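Local coordinates for protein exosome complex component Rrp42 (Pyrococcus abyssi, PDB 2PO1) that probably serves as a non-catalytic subunit of the archaeal exosome, an RNA-degrading complex, and helps to shape the active site of its partner Rrp41, at residues C[26-31]-C[213-218]; C[37-42]-C[55-60]; C[91-96]-C[143-148]; C[152-157]-C[196-201]. All coordinates share one frame; numbering follows the deposited sequence.

Contact 4 is the most central of the four, its centre about 5 Å from that of the chain, where helix 152-166 meets strand 197-204. Contact 2, its centre about 12 Å from that of contact 4, packs Leu57 and Thr60 against the same helix at Asp154 and Ala155. Contact 3 reaches the same sheet as contact 2, touching its Ser59 and Thr60 through Asp147, and its Val143 and Val145 meet Leu152 and Ile156. Of the four it lies nearest the bound nucleic acid, about 6 Å at the closest atoms. Contact 1 lies farther out but touches contact 2 where Arg31 CZ packs on Arg37 CG at 3.3 Å, and contact 3 through Glu217 and His148.

Contact 1: residues C[26-31]-C[213-218]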
loop_
_atom_site.group_PDB
_atom_site.type_symbol
_atom_site.label_atom_id
_atom_site.label_comp_id
_atom_site.label_asym_id
_atom_site.label_seq_id
_atom_site.Cartn_x
_atom_site.Cartn_y
_atom_site.Cartn_z
ATOM N N LYS C 26 37.022 28.721 -5.389
ATOM C CA LYS C 26 36.895 27.849 -6.535
ATOM C C LYS C 26 35.947 26.718 -6.286
ATOM O O LYS C 26 35.741 26.317 -5.147
ATOM C CB LYS C 26 38.253 27.306 -6.952
ATOM C CG LYS C 26 39.169 28.377 -7.470
ATOM C CD LYS C 26 40.542 27.805 -7.771
ATOM C CE LYS C 26 41.055 28.444 -9.059
ATOM N NZ LYS C 26 42.491 27.992 -9.248
ATOM N N ARG C 27 35.357 26.233 -7.365
ATOM C CA ARG C 27 34.467 25.076 -7.310
ATOM C C ARG C 27 35.075 24.004 -8.184
ATOM O O ARG C 27 35.940 24.301 -8.999
ATOM C CB ARG C 27 33.045 25.446 -7.761
ATOM C CG ARG C 27 32.394 26.436 -6.836
ATOM C CD ARG C 27 31.108 26.949 -7.453
ATOM N NE ARG C 27 30.015 26.029 -7.265
ATOM C CZ ARG C 27 28.753 26.285 -7.626
ATOM N NH1 ARG C 27 27.815 25.403 -7.376
ATOM N NH2 ARG C 27 28.449 27.430 -8.221
ATOM N N ILE C 28 34.670 22.757 -7.989
ATOM C CA ILE C 28 35.363 21.683 -8.662
ATOM C C ILE C 28 35.309 21.805 -10.171
ATOM O O ILE C 28 36.174 21.290 -10.825
ATOM C CB ILE C 28 34.892 20.266 -8.247
ATOM C CG1 ILE C 28 33.399 20.213 -8.077
ATOM C CG2 ILE C 28 35.640 19.805 -7.006
ATOM C CD1 ILE C 28 32.794 18.771 -8.172
ATOM N N ASP C 29 34.281 22.450 -10.714
ATOM C CA ASP C 29 34.118 22.556 -12.157
ATOM C C ASP C 29 34.427 23.950 -12.653
ATOM O O ASP C 29 34.039 24.316 -13.751
ATOM C CB ASP C 29 32.686 22.205 -12.553
ATOM C CG ASP C 29 31.670 23.111 -11.888
ATOM O OD1 ASP C 29 30.469 23.001 -12.202
ATOM O OD2 ASP C 29 32.083 23.955 -11.049
ATOM N N ASP C 30 35.088 24.742 -11.819
ATOM C CA ASP C 30 35.559 26.045 -12.220
ATOM C C ASP C 30 34.463 27.093 -12.346
ATOM O O ASP C 30 34.704 28.205 -12.820
ATOM C CB ASP C 30 36.364 25.954 -13.527
ATOM C CG ASP C 30 37.640 25.134 -13.371
ATOM O OD1 ASP C 30 37.839 24.166 -14.146
ATOM O OD2 ASP C 30 38.424 25.434 -12.448
ATOM N N ARG C 31 33.276 26.757 -11.903
ATOM C CA ARG C 31 32.197 27.716 -11.824
ATOM C C ARG C 31 32.429 28.715 -10.713
ATOM O O ARG C 31 33.124 28.388 -9.744
ATOM C CB ARG C 31 30.927 26.980 -11.475
ATOM C CG ARG C 31 30.169 26.491 -12.631
ATOM C CD ARG C 31 28.830 26.176 -12.080
ATOM N NE ARG C 31 28.814 24.937 -11.313
ATOM C CZ ARG C 31 27.792 24.577 -10.551
ATOM N NH1 ARG C 31 26.716 25.351 -10.473
ATOM N NH2 ARG C 31 27.792 23.395 -9.935
ATOM N N SER C 213 26.142 20.962 -7.621
ATOM C CA SER C 213 26.150 19.674 -8.321
ATOM C C SER C 213 26.012 18.611 -7.239
ATOM O O SER C 213 26.069 18.916 -6.049
ATOM C CB SER C 213 27.491 19.458 -8.979
ATOM O OG SER C 213 28.514 19.458 -7.978
ATOM N N LEU C 214 25.893 17.356 -7.650
ATOM C CA LEU C 214 25.732 16.249 -6.707
ATOM C C LEU C 214 26.933 16.203 -5.789
ATOM O O LEU C 214 26.785 16.067 -4.573
ATOM C CB LEU C 214 25.672 14.960 -7.478
ATOM C CG LEU C 214 24.732 13.837 -7.124
ATOM C CD1 LEU C 214 25.388 12.592 -7.720
ATOM C CD2 LEU C 214 24.427 13.777 -5.636
ATOM N N ASP C 215 28.128 16.362 -6.361
ATOM C CA ASP C 215 29.348 16.307 -5.562
ATOM C C ASP C 215 29.310 17.412 -4.494
ATOM O O ASP C 215 29.730 17.188 -3.387
ATOM C CB ASP C 215 30.568 16.504 -6.437
ATOM C CG ASP C 215 30.914 15.258 -7.229
ATOM O OD1 ASP C 215 30.598 14.137 -6.737
ATOM O OD2 ASP C 215 31.482 15.411 -8.331
ATOM N N GLU C 216 28.747 18.575 -4.830
ATOM C CA GLU C 216 28.597 19.625 -3.818
ATOM C C GLU C 216 27.482 19.275 -2.830
ATOM O O GLU C 216 27.621 19.503 -1.623
ATOM C CB GLU C 216 28.375 20.964 -4.453
ATOM C CG GLU C 216 29.667 21.561 -4.977
ATOM C CD GLU C 216 29.484 22.618 -6.014
ATOM O OE1 GLU C 216 30.480 23.295 -6.297
ATOM O OE2 GLU C 216 28.379 22.818 -6.549
ATOM N N GLU C 217 26.385 18.718 -3.323
ATOM C CA GLU C 217 25.315 18.290 -2.408
ATOM C C GLU C 217 25.803 17.228 -1.473
ATOM O O GLU C 217 25.404 17.180 -0.314
ATOM C CB GLU C 217 24.121 17.792 -3.152
ATOM C CG GLU C 217 23.383 18.879 -3.896
ATOM C CD GLU C 217 22.292 18.321 -4.769
ATOM O OE1 GLU C 217 22.300 17.122 -5.071
ATOM O OE2 GLU C 217 21.413 19.095 -5.159
ATOM N N LEU C 218 26.696 16.382 -1.952
ATOM C CA LEU C 218 27.285 15.365 -1.075
ATOM C C LEU C 218 28.025 15.933 0.114
ATOM O O LEU C 218 28.031 15.334 1.173
ATOM C CB LEU C 218 28.122 14.348 -1.847
ATOM C CG LEU C 218 27.282 13.471 -2.776
ATOM C CD1 LEU C 218 28.178 12.646 -3.691
ATOM C CD2 LEU C 218 26.295 12.533 -2.020
HETATM O O HOH W 1 33.081 22.689 -5.795
HETATM O O HOH W 2 30.697 22.806 -8.904
#
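A capping box opens helix 214-219, and Arg27, from the loop that follows helix 13-23, seizes its glutamate, Glu216, within a larger salt-bridge network. Ser213 is the N-cap: its OG accepts from Glu216 N at 3.3 Å, while Ser213 N donates to Glu216 OE2 at 3.1 Å. Arg27, bent at chi3 (81°), grips that carboxylate side-on. Its NE reaches Glu216 OE1 at 2.9 Å and its NH1 reaches Glu216 OE2 at 2.8 Å, both nearly straight, on the syn side but somewhat out of the carboxylate plane, with the two flat groups only 17° apart. Glu216 OE2 thus has two donors, Arg27 NH1 and Ser213 N, which reach it from opposite faces of its plane. The Arg31 guanidinium lies over the rim of that of Arg27; its NE bonds Asp29 OD1 at 2.7 Å, whereas its NH2 meets Glu216 OE2 at 3.5 Å by charge alone. Beside this network, Ile28 CD1 rests on Asp215 CB at 3.6 Å, and a water joins Ile28 N to Glu216 OE1. Arg27 NH1 also donates to Val210 O, and Arg31 NH1 pairs with Asp211. Two arginines packed so closely are probably tolerated because Glu216, Asp29 and Asp211 offset them, and their charge should in turn favour ionised Glu216.

Contact 2: residues C[37-42]-C[55-60]; sequences RPIEIE and VKLGST
Glu40 and Lys56 form the central, hydrogen-bonded pair of the antiparallel hairpin made by strands 39-43 and 51-57. Each backbone N meets the other residue's O at 2.8 Å. Their side chains leave the same face of the sheet and run extended, and Lys56 NZ comes to Glu40 OE2 at 3.2 Å from above the carboxylate plane, closing a salt bridge. The other face is apolar. Ile39 lies beside Leu57, Ile39 CG1 to Leu57 CD1 at 3.7 Å, and Ile41 beside Val55, Ile41 CG1 to Val55 CG2 at 4.0 Å; both are non-hydrogen-bonded pairs whose side chains point the same way. Both isoleucines carry CG1 on the side of the backbone N (chi1 -69° in Ile39, -59° in Ile41); this branch makes the nearest approach in Ile39, while CG1 and CG2 of Ile41 both meet Val55 CG2. Beyond the strands, Gly58 N donates to Pro38 O at 2.8 Å, and a type II' turn from Leu57 to Thr60, with Gly58 at positive phi, swings the chain into strand 60-71. Arg37 folds over this turn. A kink at chi3 (-71°) lays its guanidinium across Leu57 O, which sits over the centre of the plane, Arg37 CZ to Leu57 O at 3.3 Å. The N-H groups are spent elsewhere, on Asp149 O, Gly150 O and Asp211, and on a water shared with Ser59 N. Leu57 O accepts from Thr60 N within the turn, and the overlying arginine probably adds an electrostatic attraction.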
loop_
_atom_site.group_PDB
_atom_site.type_symbol
_atom_site.label_atom_id
_atom_site.label_comp_id
_atom_site.label_asym_id
_atom_site.label_seq_id
_atom_site.Cartn_x
_atom_site.Cartn_y
_atom_site.Cartn_z
ATOM N N ARG C 37 25.433 25.756 -13.780
ATOM C CA ARG C 37 26.088 24.916 -14.767
ATOM C C ARG C 37 25.381 25.252 -16.043
ATOM O O ARG C 37 24.342 25.893 -15.980
ATOM C CB ARG C 37 25.847 23.448 -14.422
ATOM C CG ARG C 37 26.600 22.971 -13.235
ATOM C CD ARG C 37 26.031 21.635 -12.741
ATOM N NE ARG C 37 24.732 21.824 -12.141
ATOM C CZ ARG C 37 24.000 20.823 -11.638
ATOM N NH1 ARG C 37 24.432 19.569 -11.747
ATOM N NH2 ARG C 37 22.826 21.072 -11.044
ATOM N N PRO C 38 25.893 24.783 -17.206
ATOM C CA PRO C 38 25.149 25.128 -18.391
ATOM C C PRO C 38 23.729 24.623 -18.345
ATOM O O PRO C 38 23.479 23.541 -17.817
ATOM C CB PRO C 38 25.955 24.464 -19.525
ATOM C CG PRO C 38 27.335 24.343 -18.997
ATOM C CD PRO C 38 27.085 23.981 -17.538
ATOM N N ILE C 39 22.796 25.454 -18.821
ATOM C CA ILE C 39 21.381 25.133 -18.744
ATOM C C ILE C 39 20.916 24.856 -20.141
ATOM O O ILE C 39 21.261 25.584 -21.074
ATOM C CB ILE C 39 20.566 26.273 -18.147
ATOM C CG1 ILE C 39 20.899 26.424 -16.654
ATOM C CG2 ILE C 39 19.068 25.921 -18.198
ATOM C CD1 ILE C 39 20.464 27.792 -16.046
ATOM N N GLU C 40 20.145 23.799 -20.296
ATOM C CA GLU C 40 19.462 23.517 -21.555
ATOM C C GLU C 40 17.995 23.394 -21.231
ATOM O O GLU C 40 17.647 22.613 -20.382
ATOM C CB GLU C 40 19.934 22.186 -22.152
ATOM C CG GLU C 40 21.163 22.241 -23.032
ATOM C CD GLU C 40 21.483 20.867 -23.702
ATOM O OE1 GLU C 40 22.638 20.385 -23.558
ATOM O OE2 GLU C 40 20.583 20.268 -24.355
ATOM N N ILE C 41 17.138 24.187 -21.873
ATOM C CA ILE C 41 15.690 24.058 -21.682
ATOM C C ILE C 41 15.133 23.782 -23.064
ATOM O O ILE C 41 15.460 24.481 -24.037
ATOM C CB ILE C 41 15.058 25.334 -21.092
ATOM C CG1 ILE C 41 15.704 25.654 -19.747
ATOM C CG2 ILE C 41 13.537 25.135 -20.904
ATOM C CD1 ILE C 41 15.371 27.003 -19.257
ATOM N N GLU C 42 14.392 22.700 -23.182
ATOM C CA GLU C 42 13.745 22.405 -24.428
ATOM C C GLU C 42 12.351 21.997 -24.143
ATOM O O GLU C 42 12.114 21.016 -23.431
ATOM C CB GLU C 42 14.441 21.297 -25.191
ATOM C CG GLU C 42 13.978 21.271 -26.660
ATOM C CD GLU C 42 14.540 20.121 -27.449
ATOM O OE1 GLU C 42 14.082 19.933 -28.595
ATOM O OE2 GLU C 42 15.437 19.412 -26.938
ATOM N N VAL C 55 14.621 19.881 -19.013
ATOM C CA VAL C 55 15.622 20.802 -18.475
ATOM C C VAL C 55 16.881 20.065 -18.067
ATOM O O VAL C 55 16.799 19.025 -17.475
ATOM C CB VAL C 55 15.067 21.643 -17.322
ATOM C CG1 VAL C 55 16.142 22.489 -16.682
ATOM C CG2 VAL C 55 13.998 22.590 -17.891
ATOM N N LYS C 56 18.044 20.593 -18.465
ATOM C CA LYS C 56 19.340 20.070 -18.046
ATOM C C LYS C 56 20.053 21.180 -17.332
ATOM O O LYS C 56 20.203 22.261 -17.915
ATOM C CB LYS C 56 20.152 19.619 -19.268
ATOM C CG LYS C 56 19.398 18.598 -20.116
ATOM C CD LYS C 56 20.288 17.985 -21.201
ATOM C CE LYS C 56 19.426 17.395 -22.305
ATOM N NZ LYS C 56 20.195 17.197 -23.598
ATOM N N LEU C 57 20.432 20.922 -16.073
ATOM C CA LEU C 57 21.345 21.774 -15.325
ATOM C C LEU C 57 22.630 20.956 -15.285
ATOM O O LEU C 57 22.711 19.987 -14.542
ATOM C CB LEU C 57 20.823 21.981 -13.906
ATOM C CG LEU C 57 20.117 23.279 -13.609
ATOM C CD1 LEU C 57 19.129 23.799 -14.717
ATOM C CD2 LEU C 57 19.500 23.301 -12.217
ATOM N N GLY C 58 23.569 21.279 -16.180
ATOM C CA GLY C 58 24.730 20.439 -16.411
ATOM C C GLY C 58 24.107 19.109 -16.766
ATOM O O GLY C 58 23.271 19.048 -17.678
ATOM N N SER C 59 24.451 18.093 -15.978
ATOM C CA SER C 59 24.091 16.739 -16.293
ATOM C C SER C 59 22.818 16.337 -15.584
ATOM O O SER C 59 22.330 15.260 -15.812
ATOM C CB SER C 59 25.214 15.798 -15.876
ATOM O OG SER C 59 26.287 15.845 -16.803
ATOM N N THR C 60 22.311 17.169 -14.679
ATOM C CA THR C 60 21.009 16.914 -14.098
ATOM C C THR C 60 19.977 17.094 -15.206
ATOM O O THR C 60 19.953 18.108 -15.895
ATOM C CB THR C 60 20.685 17.916 -12.953
ATOM O OG1 THR C 60 21.395 17.529 -11.778
ATOM C CG2 THR C 60 19.207 17.921 -12.648
HETATM O O HOH W 3 26.130 18.264 -13.701
HETATM O O HOH W 4 23.357 21.409 -19.342
#

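Contact 3: residues C[91-96]-C[143-148]; sequences PLASPT and VHVLDH
A buried packing contact, with one main-chain hydrogen bond, joins Ala93, at the end of a short 3-10 turn in the loop after strand 82-89, to the end of strand 135-147. His148 N donates to Ala93 O at 2.9 Å, with the donor tilted 21° from the carbonyl plane. Ala93 CA comes within 4.0 Å of Asp147 CA; its methyl meets Val145 O, CB to O at 3.3 Å, and also Val145 CG1 at 3.9 Å. Leu146 O faces carbon instead: Leu92 CD1 covers it at 3.2 Å and Ala93 CA makes a C-H...O contact at 3.4 Å, while no conventional donor reaches this buried oxygen. Farther along, Ser94 CB touches His148 CB at 3.8 Å. The hydroxyl of Ser94, swung away from its own backbone N (chi1 176°), shares a hydrogen bond with Thr96 OG1 at 2.8 Å and a water with His148 O. Another water spans Leu92 O and Asp147 OD2; both carboxylate oxygens of Asp147 are also bonded by another protein chain. A classic beta bulge interrupts the regular pairing here, Leu146 and Asp147 both facing Gln61. Strand 135-147 runs between strands 60-71 and 82-89, the His148 ring meets that of Phe97 almost parallel, and Val145 packs against Leu152 and Ile156 of helix 152-166.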
loop_
_atom_site.group_PDB
_atom_site.type_symbol
_atom_site.label_atom_id
_atom_site.label_comp_id
_atom_site.label_asym_id
_atom_site.label_seq_id
_atom_site.Cartn_x
_atom_site.Cartn_y
_atom_site.Cartn_z
ATOM N N PRO C 91 14.196 5.407 -10.612
ATOM C CA PRO C 91 15.384 4.664 -10.258
ATOM C C PRO C 91 16.489 4.833 -11.294
ATOM O O PRO C 91 17.677 4.806 -10.936
ATOM C CB PRO C 91 14.859 3.238 -10.233
ATOM C CG PRO C 91 13.527 3.401 -9.699
ATOM C CD PRO C 91 13.011 4.521 -10.533
ATOM N N LEU C 92 16.109 5.086 -12.549
ATOM C CA LEU C 92 17.132 5.234 -13.555
ATOM C C LEU C 92 17.893 6.510 -13.395
ATOM O O LEU C 92 19.012 6.613 -13.882
ATOM C CB LEU C 92 16.608 5.063 -14.991
ATOM C CG LEU C 92 15.779 6.021 -15.823
ATOM C CD1 LEU C 92 16.387 7.401 -15.962
ATOM C CD2 LEU C 92 15.780 5.369 -17.190
ATOM N N ALA C 93 17.329 7.465 -12.676
ATOM C CA ALA C 93 18.000 8.731 -12.538
ATOM C C ALA C 93 19.170 8.712 -11.550
ATOM O O ALA C 93 19.976 9.655 -11.537
ATOM C CB ALA C 93 17.012 9.825 -12.184
ATOM N N SER C 94 19.227 7.699 -10.676
ATOM C CA SER C 94 20.196 7.753 -9.602
ATOM C C SER C 94 20.186 6.471 -8.834
ATOM O O SER C 94 19.099 5.926 -8.530
ATOM C CB SER C 94 19.829 8.935 -8.672
ATOM O OG SER C 94 20.685 8.989 -7.538
ATOM N N PRO C 95 21.374 5.993 -8.458
ATOM C CA PRO C 95 21.350 4.802 -7.663
ATOM C C PRO C 95 20.741 5.018 -6.283
ATOM O O PRO C 95 20.362 4.029 -5.624
ATOM C CB PRO C 95 22.826 4.375 -7.590
ATOM C CG PRO C 95 23.581 5.546 -7.890
ATOM C CD PRO C 95 22.745 6.477 -8.706
ATOM N N THR C 96 20.586 6.281 -5.882
ATOM C CA THR C 96 19.898 6.569 -4.633
ATOM C C THR C 96 18.364 6.546 -4.766
ATOM O O THR C 96 17.665 6.741 -3.766
ATOM C CB THR C 96 20.271 7.932 -4.063
ATOM O OG1 THR C 96 19.747 8.962 -4.923
ATOM C CG2 THR C 96 21.779 8.040 -3.971
ATOM N N VAL C 143 6.544 15.271 -12.980
ATOM C CA VAL C 143 7.976 15.578 -13.060
ATOM C C VAL C 143 8.634 14.229 -13.015
ATOM O O VAL C 143 8.442 13.469 -12.027
ATOM C CB VAL C 143 8.527 16.329 -11.864
ATOM C CG1 VAL C 143 10.069 16.491 -12.048
ATOM C CG2 VAL C 143 7.785 17.691 -11.637
ATOM N N HIS C 144 9.339 13.921 -14.104
ATOM C CA HIS C 144 10.091 12.730 -14.246
ATOM C C HIS C 144 11.579 13.095 -14.196
ATOM O O HIS C 144 12.163 13.615 -15.198
ATOM C CB HIS C 144 9.752 12.102 -15.599
ATOM C CG HIS C 144 9.454 10.650 -15.522
ATOM N ND1 HIS C 144 8.435 10.153 -14.748
ATOM C CD2 HIS C 144 9.973 9.590 -16.190
ATOM C CE1 HIS C 144 8.395 8.840 -14.872
ATOM N NE2 HIS C 144 9.281 8.484 -15.781
ATOM N N VAL C 145 12.214 12.850 -13.050
ATOM C CA VAL C 145 13.653 13.234 -12.936
ATOM C C VAL C 145 14.388 12.114 -13.687
ATOM O O VAL C 145 14.154 10.956 -13.376
ATOM C CB VAL C 145 14.104 13.401 -11.480
ATOM C CG1 VAL C 145 15.649 13.433 -11.379
ATOM C CG2 VAL C 145 13.495 14.665 -10.904
ATOM N N LEU C 146 15.168 12.461 -14.722
ATOM C CA LEU C 146 15.833 11.462 -15.568
ATOM C C LEU C 146 17.308 11.244 -15.223
ATOM O O LEU C 146 17.833 10.214 -15.547
ATOM C CB LEU C 146 15.766 11.822 -17.047
ATOM C CG LEU C 146 14.392 12.046 -17.648
ATOM C CD1 LEU C 146 14.589 12.524 -19.048
ATOM C CD2 LEU C 146 13.542 10.739 -17.558
ATOM N N ASP C 147 17.965 12.196 -14.556
ATOM C CA ASP C 147 19.391 12.026 -14.230
ATOM C C ASP C 147 19.627 13.009 -13.135
ATOM O O ASP C 147 19.414 14.173 -13.336
ATOM C CB ASP C 147 20.264 12.426 -15.421
ATOM C CG ASP C 147 21.492 11.553 -15.585
ATOM O OD1 ASP C 147 22.173 11.747 -16.612
ATOM O OD2 ASP C 147 21.789 10.668 -14.745
ATOM N N HIS C 148 20.046 12.529 -11.979
ATOM C CA HIS C 148 20.213 13.357 -10.809
ATOM C C HIS C 148 21.699 13.654 -10.688
ATOM O O HIS C 148 22.522 12.778 -10.338
ATOM C CB HIS C 148 19.685 12.591 -9.596
ATOM C CG HIS C 148 20.010 13.247 -8.298
ATOM N ND1 HIS C 148 20.411 14.562 -8.211
ATOM C CD2 HIS C 148 19.990 12.767 -7.030
ATOM C CE1 HIS C 148 20.623 14.859 -6.945
ATOM N NE2 HIS C 148 20.372 13.789 -6.209
HETATM O O HOH W 5 21.125 8.235 -14.955
HETATM O O HOH W 6 22.464 10.595 -8.665
HETATM O O HOH W 7 21.151 11.874 -4.130
#

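Contact 4: residues C[152-157]-C[196-201]; sequences LMDAIG and PVPVTF
Asp154, on the first turn of helix 152-166, reaches across to Pro198 and Thr200 of strand 197-204. Its CB passes Pro198 O at 3.5 Å, and CG comes closer still to that oxygen, at 3.1 Å, a close approach of acceptor groups and not a hydrogen bond. A chi1 of -63° sets CG beside the backbone N and directs the carboxylate to the strand, its two oxygens spread over Thr200. OD1 accepts from Thr200 OG1 in a short 2.5 Å bond, on the syn side, somewhat out of the carboxylate plane. OD2 takes a weak bond from Thr200 N at 2.7 Å, its angle only 126°, and sits 3.3 Å from Val199 CA. Tyr36 OH and Asn151 ND2 also bond OD2, while Thr200 OG1 is paired with Thr225 OG1, so both ends of the link are held from outside. About a turn farther along the helix, Gly157 meets the Pro198 ring: CD touches Gly157 CA at 3.7 Å, and CG approaches Met153 O. Met153 bends at chi2 and chi3, its CG touching Pro198 CB at 4.2 Å while the side chain also packs on helix 104-118. A water bridges Gly157 O to Pro196 O. Helix and strand segments run nearly antiparallel (166°), with axes 7.1 Å apart. Such helix-on-sheet packing fits the RNase PH fold, this helix lying between the five-stranded sheet of residues 39-147 and the four-stranded sheet of residues 197-240.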
loop_
_atom_site.group_PDB
_atom_site.type_symbol
_atom_site.label_atom_id
_atom_site.label_comp_id
_atom_site.label_asym_id
_atom_site.label_seq_id
_atom_site.Cartn_x
_atom_site.Cartn_y
_atom_site.Cartn_z
ATOM N N LEU C 152 18.051 19.124 -8.143
ATOM C CA LEU C 152 16.787 18.773 -8.670
ATOM C C LEU C 152 15.776 19.894 -8.482
ATOM O O LEU C 152 14.956 20.135 -9.332
ATOM C CB LEU C 152 16.282 17.488 -7.964
ATOM C CG LEU C 152 17.156 16.251 -8.133
ATOM C CD1 LEU C 152 16.550 15.067 -7.386
ATOM C CD2 LEU C 152 17.319 15.990 -9.643
ATOM N N MET C 153 15.787 20.571 -7.336
ATOM C CA MET C 153 14.779 21.542 -7.075
ATOM C C MET C 153 14.697 22.582 -8.184
ATOM O O MET C 153 13.629 22.833 -8.748
ATOM C CB MET C 153 15.066 22.200 -5.735
ATOM C CG MET C 153 14.043 23.231 -5.434
ATOM S SD MET C 153 12.624 22.470 -4.736
ATOM C CE MET C 153 13.257 21.962 -3.120
ATOM N N ASP C 154 15.819 23.153 -8.571
ATOM C CA ASP C 154 15.744 24.210 -9.573
ATOM C C ASP C 154 15.440 23.620 -10.917
ATOM O O ASP C 154 14.676 24.159 -11.689
ATOM C CB ASP C 154 17.033 24.995 -9.667
ATOM C CG ASP C 154 17.373 25.716 -8.390
ATOM O OD1 ASP C 154 16.666 25.498 -7.419
ATOM O OD2 ASP C 154 18.357 26.523 -8.350
ATOM N N ALA C 155 16.053 22.498 -11.206
ATOM C CA ALA C 155 15.833 21.870 -12.513
ATOM C C ALA C 155 14.351 21.535 -12.636
ATOM O O ALA C 155 13.776 21.766 -13.677
ATOM C CB ALA C 155 16.681 20.634 -12.637
ATOM N N ILE C 156 13.728 21.021 -11.548
ATOM C CA ILE C 156 12.330 20.645 -11.593
ATOM C C ILE C 156 11.454 21.889 -11.682
ATOM O O ILE C 156 10.504 21.913 -12.437
ATOM C CB ILE C 156 11.884 19.773 -10.367
ATOM C CG1 ILE C 156 12.532 18.386 -10.400
ATOM C CG2 ILE C 156 10.368 19.679 -10.369
ATOM C CD1 ILE C 156 12.559 17.756 -9.095
ATOM N N GLY C 157 11.774 22.978 -10.969
ATOM C CA GLY C 157 10.923 24.152 -11.069
ATOM C C GLY C 157 11.018 24.838 -12.432
ATOM O O GLY C 157 10.035 25.371 -12.947
ATOM N N PRO C 196 7.722 31.887 -11.812
ATOM C CA PRO C 196 8.536 31.601 -10.651
ATOM C C PRO C 196 9.623 30.603 -11.014
ATOM O O PRO C 196 9.374 29.655 -11.778
ATOM C CB PRO C 196 7.532 30.960 -9.681
ATOM C CG PRO C 196 6.521 30.336 -10.564
ATOM C CD PRO C 196 6.364 31.326 -11.656
ATOM N N VAL C 197 10.820 30.843 -10.483
ATOM C CA VAL C 197 12.015 30.071 -10.792
ATOM C C VAL C 197 12.643 29.812 -9.442
ATOM O O VAL C 197 12.870 30.760 -8.695
ATOM C CB VAL C 197 12.969 30.904 -11.705
ATOM C CG1 VAL C 197 14.335 30.275 -11.778
ATOM C CG2 VAL C 197 12.394 31.011 -13.102
ATOM N N PRO C 198 12.853 28.525 -9.073
ATOM C CA PRO C 198 13.558 28.383 -7.792
ATOM C C PRO C 198 15.021 28.578 -8.048
ATOM O O PRO C 198 15.551 28.122 -9.090
ATOM C CB PRO C 198 13.304 26.932 -7.360
ATOM C CG PRO C 198 12.467 26.314 -8.415
ATOM C CD PRO C 198 12.531 27.209 -9.663
ATOM N N VAL C 199 15.669 29.298 -7.140
ATOM C CA VAL C 199 17.104 29.285 -7.171
ATOM C C VAL C 199 17.597 28.688 -5.872
ATOM O O VAL C 199 17.127 29.069 -4.826
ATOM C CB VAL C 199 17.616 30.701 -7.404
ATOM C CG1 VAL C 199 19.080 30.733 -7.221
ATOM C CG2 VAL C 199 17.187 31.173 -8.840
ATOM N N THR C 200 18.547 27.765 -5.935
ATOM C CA THR C 200 18.912 26.969 -4.780
ATOM C C THR C 200 20.385 27.099 -4.495
ATOM O O THR C 200 21.177 27.114 -5.394
ATOM C CB THR C 200 18.524 25.508 -5.014
ATOM O OG1 THR C 200 17.101 25.397 -4.927
ATOM C CG2 THR C 200 19.151 24.646 -4.022
ATOM N N PHE C 201 20.725 27.296 -3.227
ATOM C CA PHE C 201 22.117 27.436 -2.779
ATOM C C PHE C 201 22.464 26.293 -1.849
ATOM O O PHE C 201 21.630 25.893 -1.033
ATOM C CB PHE C 201 22.321 28.767 -2.015
ATOM C CG PHE C 201 21.900 29.975 -2.805
ATOM C CD1 PHE C 201 20.540 30.273 -2.989
ATOM C CD2 PHE C 201 22.853 30.791 -3.397
ATOM C CE1 PHE C 201 20.150 31.368 -3.768
ATOM C CE2 PHE C 201 22.459 31.896 -4.170
ATOM C CZ PHE C 201 21.114 32.169 -4.361
HETATM O O HOH W 8 8.848 27.042 -10.704
#